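PDB 2VK9: alpha-toxin from Clostridium novyi, which is a large clostridial cytotoxin, represented here by its catalytic domain, which belongs to the TcdA/TcdB glycosyltransferase family with a GT-A type fold. Local coordinates for residues Ala96-Trp104 with Ile274-Leu285; Ile129-Ser137 with Met231-Asn240. One frame throughout, in Å; residues are numbered along the deposited sequence.

Contact 1: residues Ala96-Trp104 with Ile274-Leu285; sequences ASKNLSFIW and ILKKYGGVYCDL
Leu100 and Val281 pair across neighbouring parallel strands, their side chains on one face and crossing at a slant, with CD1 of Leu100 3.7 Å from CG1 of Val281. Three backbone hydrogen bonds join the strands: Val281 N to Asn99 O, nearly straight at 173°, Ser101 N to Val281 O and Cys283 N to Ser101 O. Gly280, without a side chain, lies against both Ser97 O and Asn99 O, and its phi of 101° suits glycine; Asn99 ND2 makes a weak hydrogen bond to Tyr278 O at the helix end. On the face of Ser101 and Tyr282, CG2 of Ile274 fills the hollow beside the serine, 3.6 Å from Ser101 OG; a water links that hydroxyl to Gly279 O and Val281 O. Further along, Ile103 CD1 lies 3.8 Å from Tyr282 CE1, the side chains crossing at about a right angle. The CD2-CE2 side of the Phe102 ring faces both Cys283 and Leu285: CE2 is 3.5 Å from Cys283 CB, CD2 3.9 Å from Leu285 CG. A second water joins Ile103 N, Tyr282 OH and Cys283 O. Helix 263-278 ends at Gly279, whose positive phi turns the chain into strand 280-283, parallel to 99-103 and antiparallel to 382-391 in the Rossmann-like GT-A core.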
loop_
_atom_site.group_PDB
_atom_site.type_symbol
_atom_site.label_atom_id
_atom_site.label_comp_id
_atom_site.label_asym_id
_atom_site.label_seq_id
_atom_site.Cartn_x
_atom_site.Cartn_y
_atom_site.Cartn_z
ATOM N N ALA A 96 -19.374 2.599 6.839
ATOM C CA ALA A 96 -18.562 3.194 5.791
ATOM C C ALA A 96 -19.443 3.647 4.652
ATOM O O ALA A 96 -20.435 2.994 4.340
ATOM C CB ALA A 96 -17.568 2.199 5.295
ATOM N N SER A 97 -19.089 4.772 4.038
ATOM C CA SER A 97 -19.795 5.250 2.848
ATOM C C SER A 97 -19.884 4.135 1.815
ATOM O O SER A 97 -18.966 3.323 1.694
ATOM C CB SER A 97 -19.088 6.459 2.232
ATOM O OG SER A 97 -19.005 7.531 3.151
ATOM N N LYS A 98 -20.987 4.090 1.075
ATOM C CA LYS A 98 -21.169 3.051 0.070
ATOM C C LYS A 98 -20.578 3.449 -1.273
ATOM O O LYS A 98 -21.265 3.603 -2.283
ATOM C CB LYS A 98 -22.620 2.610 -0.002
ATOM C CG LYS A 98 -22.949 1.785 1.219
ATOM C CD LYS A 98 -24.277 1.151 1.156
ATOM C CE LYS A 98 -24.517 0.383 2.418
ATOM N NZ LYS A 98 -25.687 -0.524 2.231
ATOM N N ASN A 99 -19.265 3.624 -1.229
ATOM C CA ASN A 99 -18.452 3.839 -2.389
ATOM C C ASN A 99 -17.481 2.698 -2.486
ATOM O O ASN A 99 -16.867 2.323 -1.494
ATOM C CB ASN A 99 -17.694 5.142 -2.239
ATOM C CG ASN A 99 -18.611 6.332 -2.211
ATOM O OD1 ASN A 99 -19.555 6.422 -3.005
ATOM N ND2 ASN A 99 -18.347 7.258 -1.299
ATOM N N LEU A 100 -17.359 2.130 -3.678
ATOM C CA LEU A 100 -16.334 1.138 -3.935
ATOM C C LEU A 100 -15.468 1.656 -5.061
ATOM O O LEU A 100 -15.971 1.966 -6.136
ATOM C CB LEU A 100 -16.975 -0.197 -4.303
ATOM C CG LEU A 100 -16.088 -1.362 -4.747
ATOM C CD1 LEU A 100 -15.119 -1.752 -3.654
ATOM C CD2 LEU A 100 -16.952 -2.541 -5.136
ATOM N N SER A 101 -14.170 1.773 -4.819
ATOM C CA SER A 101 -13.300 2.384 -5.813
ATOM C C SER A 101 -12.200 1.461 -6.260
ATOM O O SER A 101 -11.637 0.728 -5.457
ATOM C CB SER A 101 -12.696 3.671 -5.279
ATOM O OG SER A 101 -13.706 4.636 -5.040
ATOM N N PHE A 102 -11.901 1.497 -7.552
ATOM C CA PHE A 102 -10.768 0.780 -8.117
ATOM C C PHE A 102 -9.950 1.791 -8.889
ATOM O O PHE A 102 -10.466 2.828 -9.296
ATOM C CB PHE A 102 -11.241 -0.320 -9.062
ATOM C CG PHE A 102 -12.121 -1.342 -8.415
ATOM C CD1 PHE A 102 -13.490 -1.164 -8.369
ATOM C CD2 PHE A 102 -11.580 -2.490 -7.858
ATOM C CE1 PHE A 102 -14.309 -2.114 -7.769
ATOM C CE2 PHE A 102 -12.388 -3.444 -7.257
ATOM C CZ PHE A 102 -13.757 -3.256 -7.212
ATOM N N ILE A 103 -8.673 1.499 -9.078
ATOM C CA ILE A 103 -7.794 2.340 -9.885
ATOM C C ILE A 103 -7.118 1.473 -10.927
ATOM O O ILE A 103 -6.655 0.379 -10.612
ATOM C CB ILE A 103 -6.669 2.947 -9.035
ATOM C CG1 ILE A 103 -7.236 3.874 -7.961
ATOM C CG2 ILE A 103 -5.620 3.643 -9.924
ATOM C CD1 ILE A 103 -6.207 4.284 -6.969
ATOM N N TRP A 104 -7.069 1.947 -12.165
ATOM C CA TRP A 104 -6.159 1.373 -13.141
ATOM C C TRP A 104 -5.533 2.480 -13.964
ATOM O O TRP A 104 -6.200 3.048 -14.815
ATOM C CB TRP A 104 -6.831 0.334 -14.058
ATOM C CG TRP A 104 -5.785 -0.346 -14.878
ATOM C CD1 TRP A 104 -5.404 -0.026 -16.145
ATOM C CD2 TRP A 104 -4.907 -1.397 -14.452
ATOM N NE1 TRP A 104 -4.373 -0.828 -16.554
ATOM C CE2 TRP A 104 -4.042 -1.681 -15.535
ATOM C CE3 TRP A 104 -4.780 -2.142 -13.269
ATOM C CZ2 TRP A 104 -3.056 -2.680 -15.472
ATOM C CZ3 TRP A 104 -3.795 -3.133 -13.205
ATOM C CH2 TRP A 104 -2.952 -3.394 -14.305
ATOM N N ILE A 274 -8.256 9.293 -3.090
ATOM C CA ILE A 274 -9.620 8.831 -3.372
ATOM C C ILE A 274 -10.391 8.684 -2.061
ATOM O O ILE A 274 -11.483 9.244 -1.899
ATOM C CB ILE A 274 -9.667 7.480 -4.133
ATOM C CG1 ILE A 274 -8.995 7.571 -5.504
ATOM C CG2 ILE A 274 -11.103 6.984 -4.269
ATOM C CD1 ILE A 274 -9.764 8.348 -6.523
ATOM N N LEU A 275 -9.819 7.939 -1.123
ATOM C CA LEU A 275 -10.466 7.752 0.172
ATOM C C LEU A 275 -10.709 9.056 0.918
ATOM O O LEU A 275 -11.742 9.193 1.568
ATOM C CB LEU A 275 -9.688 6.780 1.053
ATOM C CG LEU A 275 -9.605 5.345 0.540
ATOM C CD1 LEU A 275 -8.516 4.599 1.281
ATOM C CD2 LEU A 275 -10.948 4.647 0.687
ATOM N N LYS A 276 -9.796 10.021 0.822
ATOM C CA LYS A 276 -10.048 11.290 1.492
ATOM C C LYS A 276 -11.130 12.122 0.809
ATOM O O LYS A 276 -11.735 12.993 1.426
ATOM C CB LYS A 276 -8.785 12.119 1.695
ATOM C CG LYS A 276 -8.905 12.975 2.952
ATOM C CD LYS A 276 -8.115 14.237 2.842
ATOM C CE LYS A 276 -8.038 14.957 4.203
ATOM N NZ LYS A 276 -6.773 15.813 4.364
ATOM N N LYS A 277 -11.381 11.854 -0.462
ATOM C CA LYS A 277 -12.439 12.546 -1.169
ATOM C C LYS A 277 -13.785 11.842 -0.952
ATOM O O LYS A 277 -14.710 12.455 -0.468
ATOM C CB LYS A 277 -12.084 12.670 -2.650
ATOM C CG LYS A 277 -13.167 13.272 -3.523
ATOM C CD LYS A 277 -12.926 14.717 -3.819
ATOM C CE LYS A 277 -14.066 15.258 -4.685
ATOM N NZ LYS A 277 -14.465 16.658 -4.248
ATOM N N TYR A 278 -13.875 10.552 -1.270
ATOM C CA TYR A 278 -15.144 9.821 -1.278
ATOM C C TYR A 278 -15.361 8.992 -0.032
ATOM O O TYR A 278 -16.497 8.779 0.389
ATOM C CB TYR A 278 -15.213 8.880 -2.491
ATOM C CG TYR A 278 -15.102 9.586 -3.824
ATOM C CD1 TYR A 278 -13.857 9.775 -4.431
ATOM C CD2 TYR A 278 -16.238 10.075 -4.470
ATOM C CE1 TYR A 278 -13.742 10.434 -5.643
ATOM C CE2 TYR A 278 -16.138 10.734 -5.694
ATOM C CZ TYR A 278 -14.885 10.917 -6.273
ATOM O OH TYR A 278 -14.767 11.575 -7.489
ATOM N N GLY A 279 -14.270 8.502 0.549
ATOM C CA GLY A 279 -14.348 7.489 1.596
ATOM C C GLY A 279 -14.926 6.201 1.034
ATOM O O GLY A 279 -15.167 6.095 -0.169
ATOM N N GLY A 280 -15.162 5.230 1.911
ATOM C CA GLY A 280 -15.721 3.947 1.522
ATOM C C GLY A 280 -14.659 2.866 1.428
ATOM O O GLY A 280 -13.716 2.828 2.223
ATOM N N VAL A 281 -14.825 1.986 0.446
ATOM C CA VAL A 281 -13.931 0.869 0.238
ATOM C C VAL A 281 -13.053 1.157 -0.957
ATOM O O VAL A 281 -13.536 1.636 -1.984
ATOM C CB VAL A 281 -14.723 -0.412 -0.066
ATOM C CG1 VAL A 281 -13.800 -1.608 -0.167
ATOM C CG2 VAL A 281 -15.788 -0.641 0.988
ATOM N N TYR A 282 -11.761 0.885 -0.820
ATOM C CA TYR A 282 -10.876 0.814 -1.975
ATOM C C TYR A 282 -10.474 -0.626 -2.172
ATOM O O TYR A 282 -10.120 -1.305 -1.220
ATOM C CB TYR A 282 -9.610 1.653 -1.815
ATOM C CG TYR A 282 -8.582 1.244 -2.835
ATOM C CD1 TYR A 282 -8.667 1.691 -4.156
ATOM C CD2 TYR A 282 -7.560 0.347 -2.504
ATOM C CE1 TYR A 282 -7.744 1.288 -5.114
ATOM C CE2 TYR A 282 -6.630 -0.075 -3.462
ATOM C CZ TYR A 282 -6.728 0.402 -4.764
ATOM O OH TYR A 282 -5.822 -0.013 -5.714
ATOM N N CYS A 283 -10.498 -1.086 -3.412
ATOM C CA CYS A 283 -10.087 -2.442 -3.704
ATOM C C CYS A 283 -9.151 -2.543 -4.897
ATOM O O CYS A 283 -9.254 -1.796 -5.862
ATOM C CB CYS A 283 -11.300 -3.339 -3.912
ATOM S SG CYS A 283 -10.875 -5.084 -3.988
ATOM N N ASP A 284 -8.229 -3.490 -4.796
ATOM C CA ASP A 284 -7.330 -3.839 -5.870
ATOM C C ASP A 284 -8.091 -4.712 -6.862
ATOM O O ASP A 284 -8.855 -5.598 -6.456
ATOM C CB ASP A 284 -6.183 -4.635 -5.278
ATOM C CG ASP A 284 -4.894 -4.465 -6.041
ATOM O OD1 ASP A 284 -4.711 -5.182 -7.068
ATOM O OD2 ASP A 284 -4.061 -3.628 -5.590
ATOM N N LEU A 285 -7.889 -4.468 -8.157
ATOM C CA LEU A 285 -8.542 -5.266 -9.209
ATOM C C LEU A 285 -8.149 -6.765 -9.261
ATOM O O LEU A 285 -8.738 -7.544 -10.017
ATOM C CB LEU A 285 -8.364 -4.598 -10.571
ATOM C CG LEU A 285 -9.380 -3.500 -10.874
ATOM C CD1 LEU A 285 -8.848 -2.500 -11.892
ATOM C CD2 LEU A 285 -10.692 -4.110 -11.341
HETATM O O HOH W 1 -16.580 8.967 3.757
HETATM O O HOH W 2 -14.029 4.547 -2.345
HETATM O O HOH W 3 -7.735 -0.634 -7.733
#

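Contact 2: residues Ile129-Ser137 with Met231-Asn240; sequences IRLFYDKNS and MIAIGATDIN
Strand 128-133 and the short strand 237-238 run parallel, with Phe132 opposite Thr237 and Tyr133 opposite Asp238, joined by backbone hydrogen bonds from Thr237 N to Leu131 O, Tyr133 N to Thr237 O (162° at the hydrogen) and Ile239 N to Tyr133 O. Tyr133 buries the most surface here. Its CG sits between the backbone N and the carbonyl carbon (chi1 84°), which turns the ring against the last turn of helix 217-234: Met231 CB lies over one face, 3.7 Å from the ring centroid, while the bent methionine chain brings CE to 3.4 Å from Tyr133 CB. Ala236 CB approaches the same ring obliquely, 3.4 Å from CD1, and Tyr133 OH is held by Asn228. Phe132 meets Thr237 and Ile239 obliquely, with Ile239 CG2 3.8 Å from Phe132 CD2. Leu131 CD2 touches Ile234 CD1 at 3.6 Å. Just past strand 128-133, Lys135 N donates to Asp238 OD1 at 3.1 Å from above the carboxylate plane, tying the turn to strand 237-238. Asp134 OD1 takes Asn136 N on its anti side in an Asx turn, whereas Asp134 OD2 is hydrogen-bonded to Tyr253 OH. A water bridges Leu131 N and Gly235 O. Helix 217-234 ends in a Schellman motif at Gly235, then the chain enters 237-238, an edge strand of the chain's sheet. Helix 111-123 packs against Leu131 and Ile234, strand 99-103 borders the other edge of strand 128-133, and helix 247-259 lies against Asn240.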
loop_
_atom_site.group_PDB
_atom_site.type_symbol
_atom_site.label_atom_id
_atom_site.label_comp_id
_atom_site.label_asym_id
_atom_site.label_seq_id
_atom_site.Cartn_x
_atom_site.Cartn_y
_atom_site.Cartn_z
ATOM N N ILE A 129 -20.001 2.358 -7.556
ATOM C CA ILE A 129 -18.751 1.732 -7.923
ATOM C C ILE A 129 -18.062 2.572 -8.979
ATOM O O ILE A 129 -18.671 2.943 -9.984
ATOM C CB ILE A 129 -18.966 0.293 -8.401
ATOM C CG1 ILE A 129 -19.591 -0.532 -7.277
ATOM C CG2 ILE A 129 -17.643 -0.327 -8.790
ATOM C CD1 ILE A 129 -20.005 -1.921 -7.667
ATOM N N ARG A 130 -16.800 2.900 -8.742
ATOM C CA ARG A 130 -16.052 3.704 -9.692
ATOM C C ARG A 130 -14.713 3.075 -9.960
ATOM O O ARG A 130 -14.136 2.412 -9.104
ATOM C CB ARG A 130 -15.831 5.119 -9.168
ATOM C CG ARG A 130 -17.038 6.036 -9.137
ATOM C CD ARG A 130 -16.641 7.299 -8.386
ATOM N NE ARG A 130 -17.763 8.128 -7.959
ATOM C CZ ARG A 130 -18.475 7.943 -6.846
ATOM N NH1 ARG A 130 -18.208 6.941 -6.016
ATOM N NH2 ARG A 130 -19.466 8.769 -6.562
ATOM N N LEU A 131 -14.230 3.293 -11.174
ATOM C CA LEU A 131 -12.926 2.846 -11.603
ATOM C C LEU A 131 -12.186 4.081 -12.083
ATOM O O LEU A 131 -12.616 4.767 -13.000
ATOM C CB LEU A 131 -13.081 1.805 -12.707
ATOM C CG LEU A 131 -11.890 1.211 -13.466
ATOM C CD1 LEU A 131 -10.770 0.844 -12.532
ATOM C CD2 LEU A 131 -12.395 -0.037 -14.126
ATOM N N PHE A 132 -11.081 4.385 -11.424
ATOM C CA PHE A 132 -10.400 5.629 -11.667
ATOM C C PHE A 132 -9.228 5.389 -12.571
ATOM O O PHE A 132 -8.520 4.406 -12.417
ATOM C CB PHE A 132 -9.948 6.239 -10.346
ATOM C CG PHE A 132 -11.076 6.807 -9.539
ATOM C CD1 PHE A 132 -11.696 6.046 -8.556
ATOM C CD2 PHE A 132 -11.533 8.097 -9.775
ATOM C CE1 PHE A 132 -12.753 6.573 -7.811
ATOM C CE2 PHE A 132 -12.590 8.628 -9.035
ATOM C CZ PHE A 132 -13.199 7.869 -8.055
ATOM N N TYR A 133 -9.044 6.277 -13.536
ATOM C CA TYR A 133 -7.889 6.219 -14.403
ATOM C C TYR A 133 -7.430 7.623 -14.772
ATOM O O TYR A 133 -8.120 8.606 -14.496
ATOM C CB TYR A 133 -8.210 5.402 -15.643
ATOM C CG TYR A 133 -8.889 6.153 -16.768
ATOM C CD1 TYR A 133 -10.180 6.657 -16.623
ATOM C CD2 TYR A 133 -8.247 6.322 -17.998
ATOM C CE1 TYR A 133 -10.812 7.314 -17.661
ATOM C CE2 TYR A 133 -8.865 6.978 -19.051
ATOM C CZ TYR A 133 -10.153 7.475 -18.877
ATOM O OH TYR A 133 -10.778 8.138 -19.919
ATOM N N ASP A 134 -6.258 7.711 -15.381
ATOM C CA ASP A 134 -5.698 8.986 -15.752
ATOM C C ASP A 134 -5.593 9.073 -17.274
ATOM O O ASP A 134 -4.628 8.580 -17.896
ATOM C CB ASP A 134 -4.343 9.181 -15.080
ATOM C CG ASP A 134 -3.785 10.562 -15.290
ATOM O OD1 ASP A 134 -4.184 11.244 -16.254
ATOM O OD2 ASP A 134 -2.932 10.976 -14.483
ATOM N N LYS A 135 -6.609 9.710 -17.851
ATOM C CA LYS A 135 -6.753 9.887 -19.291
ATOM C C LYS A 135 -5.515 10.533 -19.886
ATOM O O LYS A 135 -5.125 10.236 -21.017
ATOM C CB LYS A 135 -7.977 10.762 -19.568
ATOM C CG LYS A 135 -8.327 10.929 -21.017
ATOM C CD LYS A 135 -9.391 11.983 -21.195
ATOM C CE LYS A 135 -10.046 11.833 -22.560
ATOM N NZ LYS A 135 -10.592 13.120 -23.082
ATOM N N ASN A 136 -4.892 11.411 -19.111
ATOM C CA ASN A 136 -3.763 12.179 -19.606
ATOM C C ASN A 136 -2.446 11.433 -19.569
ATOM O O ASN A 136 -1.458 11.887 -20.156
ATOM C CB ASN A 136 -3.650 13.509 -18.867
ATOM C CG ASN A 136 -4.647 14.542 -19.364
ATOM O OD1 ASN A 136 -4.652 15.666 -18.890
ATOM N ND2 ASN A 136 -5.483 14.170 -20.331
ATOM N N SER A 137 -2.428 10.287 -18.891
ATOM C CA SER A 137 -1.199 9.530 -18.736
ATOM C C SER A 137 -1.493 8.048 -18.931
ATOM O O SER A 137 -1.707 7.296 -17.961
ATOM C CB SER A 137 -0.566 9.818 -17.378
ATOM O OG SER A 137 -1.179 9.048 -16.369
ATOM N N MET A 231 -11.257 2.333 -21.641
ATOM C CA MET A 231 -11.671 2.943 -20.389
ATOM C C MET A 231 -13.047 3.621 -20.501
ATOM O O MET A 231 -13.869 3.501 -19.587
ATOM C CB MET A 231 -10.609 3.918 -19.888
ATOM C CG MET A 231 -9.205 3.329 -19.760
ATOM S SD MET A 231 -9.101 1.817 -18.766
ATOM C CE MET A 231 -9.224 2.446 -17.095
ATOM N N ILE A 232 -13.303 4.309 -21.614
ATOM C CA ILE A 232 -14.639 4.871 -21.879
ATOM C C ILE A 232 -15.715 3.801 -21.882
ATOM O O ILE A 232 -16.799 4.012 -21.353
ATOM C CB ILE A 232 -14.726 5.661 -23.211
ATOM C CG1 ILE A 232 -13.992 6.994 -23.098
ATOM C CG2 ILE A 232 -16.166 5.963 -23.572
ATOM C CD1 ILE A 232 -13.421 7.473 -24.417
ATOM N N ALA A 233 -15.401 2.652 -22.465
ATOM C CA ALA A 233 -16.356 1.560 -22.616
ATOM C C ALA A 233 -16.771 0.933 -21.293
ATOM O O ALA A 233 -17.878 0.403 -21.186
ATOM C CB ALA A 233 -15.795 0.502 -23.535
ATOM N N ILE A 234 -15.889 0.970 -20.296
ATOM C CA ILE A 234 -16.198 0.403 -18.975
ATOM C C ILE A 234 -16.753 1.470 -18.042
ATOM O O ILE A 234 -17.204 1.172 -16.943
ATOM C CB ILE A 234 -14.976 -0.286 -18.323
ATOM C CG1 ILE A 234 -13.810 0.697 -18.214
ATOM C CG2 ILE A 234 -14.573 -1.488 -19.121
ATOM C CD1 ILE A 234 -12.534 0.088 -17.718
ATOM N N GLY A 235 -16.718 2.715 -18.504
ATOM C CA GLY A 235 -17.291 3.838 -17.781
ATOM C C GLY A 235 -16.377 4.265 -16.667
ATOM O O GLY A 235 -16.829 4.560 -15.573
ATOM N N ALA A 236 -15.079 4.274 -16.950
ATOM C CA ALA A 236 -14.084 4.715 -15.989
ATOM C C ALA A 236 -14.192 6.212 -15.790
ATOM O O ALA A 236 -14.567 6.937 -16.708
ATOM C CB ALA A 236 -12.713 4.355 -16.461
ATOM N N THR A 237 -13.883 6.674 -14.587
ATOM C CA THR A 237 -13.885 8.096 -14.332
ATOM C C THR A 237 -12.457 8.615 -14.439
ATOM O O THR A 237 -11.522 8.000 -13.932
ATOM C CB THR A 237 -14.565 8.461 -12.969
ATOM O OG1 THR A 237 -13.739 8.054 -11.886
ATOM C CG2 THR A 237 -15.901 7.750 -12.806
ATOM N N ASP A 238 -12.295 9.730 -15.134
ATOM C CA ASP A 238 -10.994 10.356 -15.307
ATOM C C ASP A 238 -10.681 11.220 -14.090
ATOM O O ASP A 238 -11.534 11.986 -13.641
ATOM C CB ASP A 238 -11.029 11.215 -16.565
ATOM C CG ASP A 238 -9.719 11.934 -16.837
ATOM O OD1 ASP A 238 -8.653 11.506 -16.334
ATOM O OD2 ASP A 238 -9.770 12.933 -17.592
ATOM N N ILE A 239 -9.463 11.096 -13.560
ATOM C CA ILE A 239 -9.067 11.828 -12.348
ATOM C C ILE A 239 -8.727 13.299 -12.605
ATOM O O ILE A 239 -8.911 14.135 -11.726
ATOM C CB ILE A 239 -7.945 11.108 -11.543
ATOM C CG1 ILE A 239 -6.664 10.930 -12.362
ATOM C CG2 ILE A 239 -8.419 9.756 -11.065
ATOM C CD1 ILE A 239 -5.569 11.883 -12.015
ATOM N N ASN A 240 -8.252 13.608 -13.812
ATOM C CA ASN A 240 -7.940 14.987 -14.221
ATOM C C ASN A 240 -9.124 15.939 -14.111
ATOM O O ASN A 240 -8.960 17.156 -14.054
ATOM C CB ASN A 240 -7.459 15.012 -15.670
ATOM C CG ASN A 240 -6.194 14.232 -15.873
ATOM O OD1 ASN A 240 -6.238 13.078 -16.273
ATOM N ND2 ASN A 240 -5.054 14.849 -15.591
HETATM O O HOH W 4 -16.104 4.675 -12.845
#

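How the contacts relate
Contacts 1 and 2 are about 14 Å apart between centres and belong to one mixed sheet, in which strand 237-238 is followed by 128-133, 99-103 and 280-283, all parallel. Strands 99-103 and 128-133 are neighbours, so the two contacts meet through probable hydrogen bonds, Phe102 O to Phe132 N at 2.7 Å and Trp104 N to Phe132 O at 2.9 Å. Along the chain the order is 96-104, 129-137, 231-240, 274-285: contact 2 is nested within the loop closed by contact 1. The mostly helical chain between their segments returns each time to these four strands, which form the parallel part of the mixed sheet at the GT-A core.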